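Local coordinates for protein (soluble lytic transglycosylase SLT70) (Escherichia coli, PDB 1QSA) that cleaves the beta-1,4-glycosidic bonds between N-acetylmuramic acid and N-acetylglucosamine in peptidoglycan, leaving a 1,6-anhydro bond in the muramic acid residue, at residues A338-I341 with L342-M346; R569-A572 with V573-V576; V559-W562 with L563-A567. All blocks are in the same frame, centred on the assembly; numbering follows the deposited sequence. Where two conformers were deposited one is given.

How the contacts relate
From the N terminus the order is contact 1, contact 3, contact 2. Each is local, between consecutive segments, so none closes a long loop, and the three follow in series without nesting or crossing. Contact 1 lies on helix 335-346, contact 3 on the last turns of helix 556-566, and contact 2 at the start of helix 572-578. Contacts 3 and 2 touch: Phe575 CE1 is 3.7 Å from Leu563 CD2. Contact 1 stays apart, its nearest atoms about 9 Å from contact 2, yet both touch helices 319-331 and 351-359. Residues of those two helices therefore relate helix 335-346 to the catalytic SLT domain that holds contacts 2 and 3.

Contact 1: A338-I341 with L342-M346; sequences AKEI and LHQLM
His343 turns its side chain back over the carbonyl of Lys339, one helical turn earlier. Its CB lies 3.3 Å from Lys339 O, and CG is equally near. With CG anti to the carbonyl carbon (chi1 -81°), the ring runs back along the helix, and Lys339 O meets it obliquely. ND1 is 3.0 Å from Lys339 O, but the angle is poor for a hydrogen bond; that oxygen is engaged instead by the backbone, His343 N donating to Lys339 O at 2.8 Å. ND1 finds its partner in a water, 3.0 Å away, which donates to Glu340 OE1 at 2.8 Å. At the far end of the ring NE2 is hydrogen-bonded to Glu362. The frame for all this is the regular i to i+4 bonding of helix 335-346, one of the many helices of this alpha-superhelical enzyme: Leu342 N to Ala338 O and Leu345 N to Ile341 O continue the same ladder. Its buried face, with Leu342 and Leu345, rests on Ala356 of helix 351-359, while Ala338 meets Leu329 and Leu330 of helix 319-331. Replacing His343 by a leucine would probably leave Glu362 without its ring partner and the water without its second contact. On the exposed side Glu340 and Gln344 run side by side, carboxylate and amide planes 20° apart. Gln344 NE2 gives Glu340 OE2 a weak bond of 3.2 Å, doubtful because Gln344 was deposited in two conformers. Lys339 leads away from residues 342-346, its NZ in a salt bridge with Glu335 one turn earlier in the same helix.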
ATOM      1  N   ALA A 338      21.689  22.039 -19.410  1.00 14.96           N
ATOM      2  CA  ALA A 338      20.509  21.975 -18.549  1.00 14.36           C
ATOM      3  C   ALA A 338      19.224  21.764 -19.341  1.00 14.85           C
ATOM      4  O   ALA A 338      18.400  20.900 -18.990  1.00 15.80           O
ATOM      5  CB  ALA A 338      20.401  23.248 -17.703  1.00 15.35           C
ATOM      6  N   LYS A 339      19.055  22.528 -20.417  1.00 13.74           N
ATOM      7  CA  LYS A 339      17.833  22.436 -21.207  1.00 15.79           C
ATOM      8  C   LYS A 339      17.689  21.144 -21.994  1.00 17.59           C
ATOM      9  O   LYS A 339      16.571  20.729 -22.300  1.00 17.19           O
ATOM     10  CB  LYS A 339      17.610  23.696 -22.048  1.00 15.84           C
ATOM     11  CG  LYS A 339      17.246  24.895 -21.146  1.00 18.28           C
ATOM     12  CD  LYS A 339      16.926  26.172 -21.893  1.00 18.80           C
ATOM     13  CE  LYS A 339      16.722  27.326 -20.898  1.00 20.42           C
ATOM     14  NZ  LYS A 339      16.484  28.622 -21.588  1.00 18.58           N
ATOM     15  N   GLU A 340      18.807  20.477 -22.266  1.00 17.88           N
ATOM     16  CA  GLU A 340      18.738  19.192 -22.955  1.00 18.41           C
ATOM     17  C   GLU A 340      18.166  18.178 -21.953  1.00 18.55           C
ATOM     18  O   GLU A 340      17.337  17.334 -22.319  1.00 16.43           O
ATOM     19  CB  GLU A 340      20.113  18.761 -23.466  1.00 21.85           C
ATOM     20  CG  GLU A 340      20.127  17.393 -24.161  1.00 28.24           C
ATOM     21  CD  GLU A 340      19.098  17.249 -25.291  1.00 33.92           C
ATOM     22  OE1 GLU A 340      18.854  18.228 -26.038  1.00 33.83           O
ATOM     23  OE2 GLU A 340      18.532  16.137 -25.433  1.00 36.75           O
ATOM     24  N   ILE A 341      18.571  18.288 -20.685  1.00 16.31           N
ATOM     25  CA  ILE A 341      18.057  17.390 -19.648  1.00 17.35           C
ATOM     26  C   ILE A 341      16.558  17.614 -19.497  1.00 17.16           C
ATOM     27  O   ILE A 341      15.782  16.655 -19.446  1.00 17.98           O
ATOM     28  CB  ILE A 341      18.736  17.613 -18.259  1.00 15.89           C
ATOM     29  CG1 ILE A 341      20.210  17.192 -18.305  1.00 17.54           C
ATOM     30  CG2 ILE A 341      17.978  16.814 -17.161  1.00 17.70           C
ATOM     31  CD1 ILE A 341      20.993  17.529 -17.029  1.00 17.74           C
ATOM     32  N   LEU A 342      16.156  18.881 -19.422  1.00 16.21           N
ATOM     33  CA  LEU A 342      14.745  19.252 -19.281  1.00 16.00           C
ATOM     34  C   LEU A 342      13.940  18.765 -20.487  1.00 17.53           C
ATOM     35  O   LEU A 342      12.853  18.224 -20.329  1.00 15.78           O
ATOM     36  CB  LEU A 342      14.603  20.770 -19.103  1.00 16.56           C
ATOM     37  CG  LEU A 342      15.216  21.332 -17.811  1.00 18.31           C
ATOM     38  CD1 LEU A 342      14.961  22.834 -17.740  1.00 18.43           C
ATOM     39  CD2 LEU A 342      14.606  20.638 -16.578  1.00 18.29           C
ATOM     40  N   HIS A 343      14.489  18.916 -21.691  1.00 16.39           N
ATOM     41  CA  HIS A 343      13.783  18.461 -22.887  1.00 18.66           C
ATOM     42  C   HIS A 343      13.644  16.938 -22.903  1.00 17.27           C
ATOM     43  O   HIS A 343      12.627  16.417 -23.360  1.00 18.31           O
ATOM     44  CB  HIS A 343      14.463  18.980 -24.162  1.00 20.15           C
ATOM     45  CG  HIS A 343      14.096  20.394 -24.503  1.00 21.77           C
ATOM     46  ND1 HIS A 343      15.032  21.348 -24.842  1.00 24.15           N
ATOM     47  CD2 HIS A 343      12.896  21.013 -24.558  1.00 22.57           C
ATOM     48  CE1 HIS A 343      14.422  22.495 -25.088  1.00 24.71           C
ATOM     49  NE2 HIS A 343      13.125  22.317 -24.921  1.00 23.29           N
ATOM     50  N   GLN A 344      14.652  16.227 -22.396  1.00 17.51           N
ATOM     51  CA  GLN A 344      14.574  14.763 -22.331  1.00 19.61           C
ATOM     52  C   GLN A 344      13.489  14.362 -21.331  1.00 19.59           C
ATOM     53  O   GLN A 344      12.730  13.425 -21.561  1.00 18.61           O
ATOM     54  CB  GLN A 344      15.917  14.154 -21.940  0.54 20.15           C
ATOM     55  CG  GLN A 344      16.894  14.082 -23.097  0.54 24.03           C
ATOM     56  CD  GLN A 344      16.295  13.386 -24.309  0.54 26.11           C
ATOM     57  OE1 GLN A 344      16.084  12.171 -24.303  0.54 25.06           O
ATOM     58  NE2 GLN A 344      15.993  14.161 -25.346  0.54 27.33           N
ATOM     59  N   LEU A 345      13.414  15.094 -20.223  1.00 18.44           N
ATOM     60  CA  LEU A 345      12.413  14.815 -19.196  1.00 19.07           C
ATOM     61  C   LEU A 345      10.996  15.022 -19.724  1.00 18.05           C
ATOM     62  O   LEU A 345      10.104  14.227 -19.435  1.00 18.64           O
ATOM     63  CB  LEU A 345      12.650  15.692 -17.962  1.00 19.44           C
ATOM     64  CG  LEU A 345      13.645  15.179 -16.924  1.00 20.04           C
ATOM     65  CD1 LEU A 345      13.807  16.221 -15.823  1.00 20.55           C
ATOM     66  CD2 LEU A 345      13.138  13.863 -16.333  1.00 22.41           C
ATOM     67  N   MET A 346      10.803  16.070 -20.518  1.00 17.52           N
ATOM     68  CA  MET A 346       9.503  16.386 -21.094  1.00 18.63           C
ATOM     69  C   MET A 346       8.937  15.279 -21.988  1.00 19.39           C
ATOM     70  O   MET A 346       7.728  15.226 -22.216  1.00 19.91           O
ATOM     71  CB  MET A 346       9.572  17.690 -21.887  1.00 19.32           C
ATOM     72  CG  MET A 346       9.630  18.942 -21.030  1.00 20.92           C
ATOM     73  SD  MET A 346      10.028  20.416 -22.019  1.00 20.10           S
ATOM     74  CE  MET A 346       8.570  20.575 -23.020  1.00 19.18           C
TER
HETATM   75  O   HOH W   1      17.784  20.757 -25.861  1.00 27.64           O

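Contact 2: R569-A572 with V573-V576; sequences RIDA and VAFV
Asp571 and Ala574 stand 5.3 Å apart at their CA atoms, where an extended approach turns into a helix. Ile570 and Asp571 have extended backbones, whereas Ala572 is already helical. The first helical bonds follow at once: Phe575 N donates to Asp571 O at 2.9 Å and Val576 N to Ala572 O at 3.1 Å. Amides in the first turn have no preceding turn to bond to, and here a side chain supplies an acceptor. Asp571 OD1 receives Ala574 N at 2.8 Å, a nearly straight bond (164°) that arrives almost in line with the C-O bond of the carboxylate. Chi1 of 71° sets CG between the backbone N and the carbonyl carbon, folding the carboxylate over the opening turn. This is an N-cap, and its position at the positive end of the helix dipole would probably stabilise the carboxylate as an anion. The other oxygen, OD2, bonds to glycerol, probably from the crystallisation liquor.

Before the cap, Ile570 adds a hydrophobic staple, the pairing of the residue preceding the N-cap with the fourth residue after it: Ile570 CD1 comes to 4.0 Å from Phe575 CB. The same methyl sits at the edge of the Phe575 ring, near its plane, and Ile570 CB packs 3.9 Å from Ala574 CB. Farther out, Phe575 meets Phe547 edge-to-face. Asp571, Val573 and Ala574 touch Trp324 of helix 319-331, and Val573 also meets Tyr352 and Val355 of helix 351-359. On the helix's own first turn, Val576 CG2 lies 3.4 Å from Ala572 O, close beside the same carbonyl oxygen that accepts the hydrogen bond from Val576 N.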
ATOM      1  N   ARG A 569      12.472  30.111   2.254  1.00 13.79           N
ATOM      2  CA  ARG A 569      13.750  30.092   1.552  1.00 13.00           C
ATOM      3  C   ARG A 569      13.789  29.325   0.233  1.00 14.36           C
ATOM      4  O   ARG A 569      14.756  29.455  -0.519  1.00 12.34           O
ATOM      5  CB  ARG A 569      14.824  29.473   2.454  1.00 12.83           C
ATOM      6  CG  ARG A 569      15.181  30.287   3.703  1.00 14.14           C
ATOM      7  CD  ARG A 569      16.170  29.526   4.579  1.00 13.76           C
ATOM      8  NE  ARG A 569      15.586  28.325   5.181  1.00 12.91           N
ATOM      9  CZ  ARG A 569      16.243  27.498   5.987  1.00 14.13           C
ATOM     10  NH1 ARG A 569      17.523  27.725   6.296  1.00 15.49           N
ATOM     11  NH2 ARG A 569      15.627  26.447   6.484  1.00 13.09           N
ATOM     12  N   ILE A 570      12.753  28.541  -0.060  1.00 12.63           N
ATOM     13  CA  ILE A 570      12.808  27.686  -1.259  1.00 11.89           C
ATOM     14  C   ILE A 570      11.659  27.819  -2.257  1.00 12.26           C
ATOM     15  O   ILE A 570      10.690  28.540  -2.011  1.00 13.05           O
ATOM     16  CB  ILE A 570      12.966  26.196  -0.839  1.00 12.02           C
ATOM     17  CG1 ILE A 570      11.650  25.663  -0.254  1.00 11.10           C
ATOM     18  CG2 ILE A 570      14.086  26.070   0.214  1.00 11.06           C
ATOM     19  CD1 ILE A 570      11.765  24.274   0.383  1.00 12.50           C
ATOM     20  N   ASP A 571      11.780  27.140  -3.401  1.00 11.88           N
ATOM     21  CA  ASP A 571      10.723  27.209  -4.399  1.00 11.37           C
ATOM     22  C   ASP A 571       9.720  26.054  -4.283  1.00 10.85           C
ATOM     23  O   ASP A 571       9.871  25.169  -3.437  1.00  9.57           O
ATOM     24  CB  ASP A 571      11.280  27.393  -5.832  1.00 11.97           C
ATOM     25  CG  ASP A 571      11.977  26.151  -6.401  1.00 16.13           C
ATOM     26  OD1 ASP A 571      11.757  25.020  -5.945  1.00 14.68           O
ATOM     27  OD2 ASP A 571      12.737  26.318  -7.376  1.00 17.63           O
ATOM     28  N   ALA A 572       8.675  26.106  -5.105  1.00 10.37           N
ATOM     29  CA  ALA A 572       7.604  25.103  -5.088  1.00  9.88           C
ATOM     30  C   ALA A 572       8.067  23.661  -5.275  1.00  9.45           C
ATOM     31  O   ALA A 572       7.632  22.755  -4.546  1.00 11.72           O
ATOM     32  CB  ALA A 572       6.566  25.447  -6.145  1.00 10.43           C
ATOM     33  N   VAL A 573       8.969  23.448  -6.229  1.00  9.24           N
ATOM     34  CA  VAL A 573       9.464  22.105  -6.529  1.00 10.41           C
ATOM     35  C   VAL A 573      10.337  21.598  -5.389  1.00  9.21           C
ATOM     36  O   VAL A 573      10.237  20.446  -5.007  1.00  9.61           O
ATOM     37  CB  VAL A 573      10.270  22.080  -7.859  1.00 10.39           C
ATOM     38  CG1 VAL A 573      10.529  20.642  -8.300  1.00 10.78           C
ATOM     39  CG2 VAL A 573       9.524  22.856  -8.957  1.00 12.47           C
ATOM     40  N   ALA A 574      11.177  22.478  -4.834  1.00 10.08           N
ATOM     41  CA  ALA A 574      12.049  22.106  -3.717  1.00 10.75           C
ATOM     42  C   ALA A 574      11.197  21.764  -2.485  1.00 10.76           C
ATOM     43  O   ALA A 574      11.510  20.820  -1.748  1.00  9.96           O
ATOM     44  CB  ALA A 574      13.024  23.241  -3.400  1.00 11.15           C
ATOM     45  N   PHE A 575      10.107  22.496  -2.278  1.00  9.32           N
ATOM     46  CA  PHE A 575       9.232  22.195  -1.141  1.00  8.93           C
ATOM     47  C   PHE A 575       8.603  20.790  -1.304  1.00  9.19           C
ATOM     48  O   PHE A 575       8.619  19.994  -0.379  1.00 10.67           O
ATOM     49  CB  PHE A 575       8.149  23.252  -0.961  1.00 10.72           C
ATOM     50  CG  PHE A 575       7.312  23.034   0.261  1.00 10.74           C
ATOM     51  CD1 PHE A 575       7.737  23.492   1.508  1.00 12.11           C
ATOM     52  CD2 PHE A 575       6.136  22.293   0.186  1.00  9.75           C
ATOM     53  CE1 PHE A 575       6.994  23.198   2.662  1.00 13.78           C
ATOM     54  CE2 PHE A 575       5.390  21.996   1.324  1.00 12.27           C
ATOM     55  CZ  PHE A 575       5.829  22.452   2.563  1.00 10.93           C
ATOM     56  N   VAL A 576       8.113  20.473  -2.501  1.00  8.66           N
ATOM     57  CA  VAL A 576       7.519  19.151  -2.740  1.00  8.61           C
ATOM     58  C   VAL A 576       8.558  18.039  -2.548  1.00  8.41           C
ATOM     59  O   VAL A 576       8.322  17.065  -1.821  1.00  9.93           O
ATOM     60  CB  VAL A 576       6.950  19.047  -4.181  1.00  9.44           C
ATOM     61  CG1 VAL A 576       6.542  17.582  -4.511  1.00  8.74           C
ATOM     62  CG2 VAL A 576       5.742  19.960  -4.328  1.00 10.03           C
TER

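Contact 3: V559-W562 with L563-A567; sequences VRTW and LGNSA
Trp562 offers an edge to Asn565: the amide ND2 lies near the indole plane, 4.2 Å from Trp562 CD1. Over one face stands Val559 N, 4.3 Å above the plane and offset toward the rim, and Phe581 meets the ring edge-to-face. The Asn565 amide lies close to Thr561 O, with CG 3.2 Å from that oxygen, and Asn565 OD1 accepts a hydrogen bond from Asn265. Asn565 ND2 lies 4.1 Å from Thr561 CG2, the two side chains running side by side. Val559 and Leu563, one turn apart, lie side by side and point the same way, CG1 of the first 4.0 Å from CD1 of the second. Trp562 O takes Ser566 N at 3.1 Å with an N-H...O angle of 166°, plus a weak bond from Asn565 N. Ser566 OG, at chi1 43°, lies back toward Trp562 O, while its hydrogen bond goes to Tyr618 O. Ala567 then leaves the helix with positive phi (54°), and Arg569 binds the last carbonyls, NE to Ser566 O and NH2 to Asn565 O. Leu563, Trp562 and Ser566 all touch Phe575. The arrangement is that of a helix C-terminus, here the final turns of helix 556-566 in the lysozyme-like SLT domain.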
ATOM      1  N   VAL A 559       1.930  20.065   7.904  1.00 11.25           N
ATOM      2  CA  VAL A 559       2.229  21.053   6.871  1.00 11.37           C
ATOM      3  C   VAL A 559       2.754  22.340   7.518  1.00 10.91           C
ATOM      4  O   VAL A 559       3.719  22.922   7.022  1.00 11.39           O
ATOM      5  CB  VAL A 559       1.012  21.332   5.956  1.00 13.03           C
ATOM      6  CG1 VAL A 559       1.356  22.402   4.921  1.00 13.94           C
ATOM      7  CG2 VAL A 559       0.576  20.050   5.254  1.00 11.54           C
ATOM      8  N   ARG A 560       2.166  22.761   8.643  1.00 11.38           N
ATOM      9  CA  ARG A 560       2.655  23.959   9.342  1.00 12.04           C
ATOM     10  C   ARG A 560       4.120  23.773   9.753  1.00 11.78           C
ATOM     11  O   ARG A 560       4.945  24.671   9.572  1.00 12.01           O
ATOM     12  CB  ARG A 560       1.801  24.241  10.579  0.77 13.04           C
ATOM     13  CG  ARG A 560       0.420  24.779  10.252  0.77 15.01           C
ATOM     14  CD  ARG A 560      -0.289  25.276  11.511  0.77 18.66           C
ATOM     15  NE  ARG A 560      -0.740  24.200  12.396  0.77 20.76           N
ATOM     16  CZ  ARG A 560      -1.936  23.609  12.311  0.77 19.25           C
ATOM     17  NH1 ARG A 560      -2.779  23.941  11.351  0.77 19.66           N
ATOM     18  NH2 ARG A 560      -2.269  22.652  13.157  0.77 21.17           N
ATOM     19  N   THR A 561       4.434  22.606  10.308  1.00 11.14           N
ATOM     20  CA  THR A 561       5.806  22.280  10.708  1.00 12.24           C
ATOM     21  C   THR A 561       6.760  22.339   9.508  1.00 11.63           C
ATOM     22  O   THR A 561       7.826  22.955   9.568  1.00 11.96           O
ATOM     23  CB  THR A 561       5.862  20.880  11.358  1.00 13.17           C
ATOM     24  OG1 THR A 561       5.126  20.917  12.584  1.00 15.65           O
ATOM     25  CG2 THR A 561       7.296  20.451  11.646  1.00 13.71           C
ATOM     26  N   TRP A 562       6.378  21.702   8.409  1.00 10.76           N
ATOM     27  CA  TRP A 562       7.207  21.717   7.218  1.00 11.29           C
ATOM     28  C   TRP A 562       7.457  23.129   6.687  1.00 11.70           C
ATOM     29  O   TRP A 562       8.581  23.468   6.303  1.00 10.98           O
ATOM     30  CB  TRP A 562       6.567  20.836   6.147  1.00 11.58           C
ATOM     31  CG  TRP A 562       6.525  19.390   6.564  1.00 12.04           C
ATOM     32  CD1 TRP A 562       7.270  18.795   7.552  1.00 12.06           C
ATOM     33  CD2 TRP A 562       5.679  18.366   6.022  1.00 11.05           C
ATOM     34  NE1 TRP A 562       6.939  17.461   7.654  1.00 13.56           N
ATOM     35  CE2 TRP A 562       5.962  17.173   6.734  1.00 12.22           C
ATOM     36  CE3 TRP A 562       4.706  18.335   5.006  1.00 10.77           C
ATOM     37  CZ2 TRP A 562       5.303  15.963   6.466  1.00 12.42           C
ATOM     38  CZ3 TRP A 562       4.050  17.118   4.739  1.00 10.57           C
ATOM     39  CH2 TRP A 562       4.357  15.956   5.471  1.00 12.45           C
ATOM     40  N   LEU A 563       6.424  23.971   6.727  1.00 10.82           N
ATOM     41  CA  LEU A 563       6.571  25.347   6.261  1.00 10.74           C
ATOM     42  C   LEU A 563       7.463  26.154   7.205  1.00 11.14           C
ATOM     43  O   LEU A 563       8.207  27.029   6.766  1.00 11.59           O
ATOM     44  CB  LEU A 563       5.201  26.004   6.076  1.00 11.49           C
ATOM     45  CG  LEU A 563       4.525  25.635   4.750  1.00 10.36           C
ATOM     46  CD1 LEU A 563       3.049  26.057   4.755  1.00 11.73           C
ATOM     47  CD2 LEU A 563       5.295  26.305   3.604  1.00 11.54           C
ATOM     48  N   GLY A 564       7.427  25.801   8.491  1.00 11.68           N
ATOM     49  CA  GLY A 564       8.271  26.467   9.475  1.00 13.22           C
ATOM     50  C   GLY A 564       9.730  26.083   9.249  1.00 14.10           C
ATOM     51  O   GLY A 564      10.638  26.880   9.513  1.00 14.22           O
ATOM     52  N   ASN A 565       9.946  24.882   8.716  1.00 14.40           N
ATOM     53  CA  ASN A 565      11.289  24.369   8.430  1.00 14.02           C
ATOM     54  C   ASN A 565      11.927  25.058   7.218  1.00 13.85           C
ATOM     55  O   ASN A 565      13.055  25.532   7.303  1.00 15.59           O
ATOM     56  CB  ASN A 565      11.255  22.852   8.187  1.00 15.46           C
ATOM     57  CG  ASN A 565      10.908  22.043   9.436  1.00 17.36           C
ATOM     58  OD1 ASN A 565      10.960  22.544  10.560  1.00 18.91           O
ATOM     59  ND2 ASN A 565      10.578  20.764   9.233  1.00 19.32           N
ATOM     60  N   SER A 566      11.207  25.120   6.097  1.00 12.43           N
ATOM     61  CA  SER A 566      11.722  25.756   4.886  1.00 13.38           C
ATOM     62  C   SER A 566      11.803  27.269   5.120  1.00 13.31           C
ATOM     63  O   SER A 566      12.718  27.933   4.629  1.00 13.44           O
ATOM     64  CB  SER A 566      10.846  25.399   3.670  1.00 13.63           C
ATOM     65  OG  SER A 566       9.465  25.476   3.983  1.00 12.54           O
ATOM     66  N   ALA A 567      10.824  27.798   5.851  1.00 13.69           N
ATOM     67  CA  ALA A 567      10.794  29.209   6.238  1.00 13.40           C
ATOM     68  C   ALA A 567      10.921  30.271   5.138  1.00 12.94           C
ATOM     69  O   ALA A 567      11.572  31.308   5.342  1.00 13.66           O
ATOM     70  CB  ALA A 567      11.845  29.444   7.326  1.00 15.87           C
TER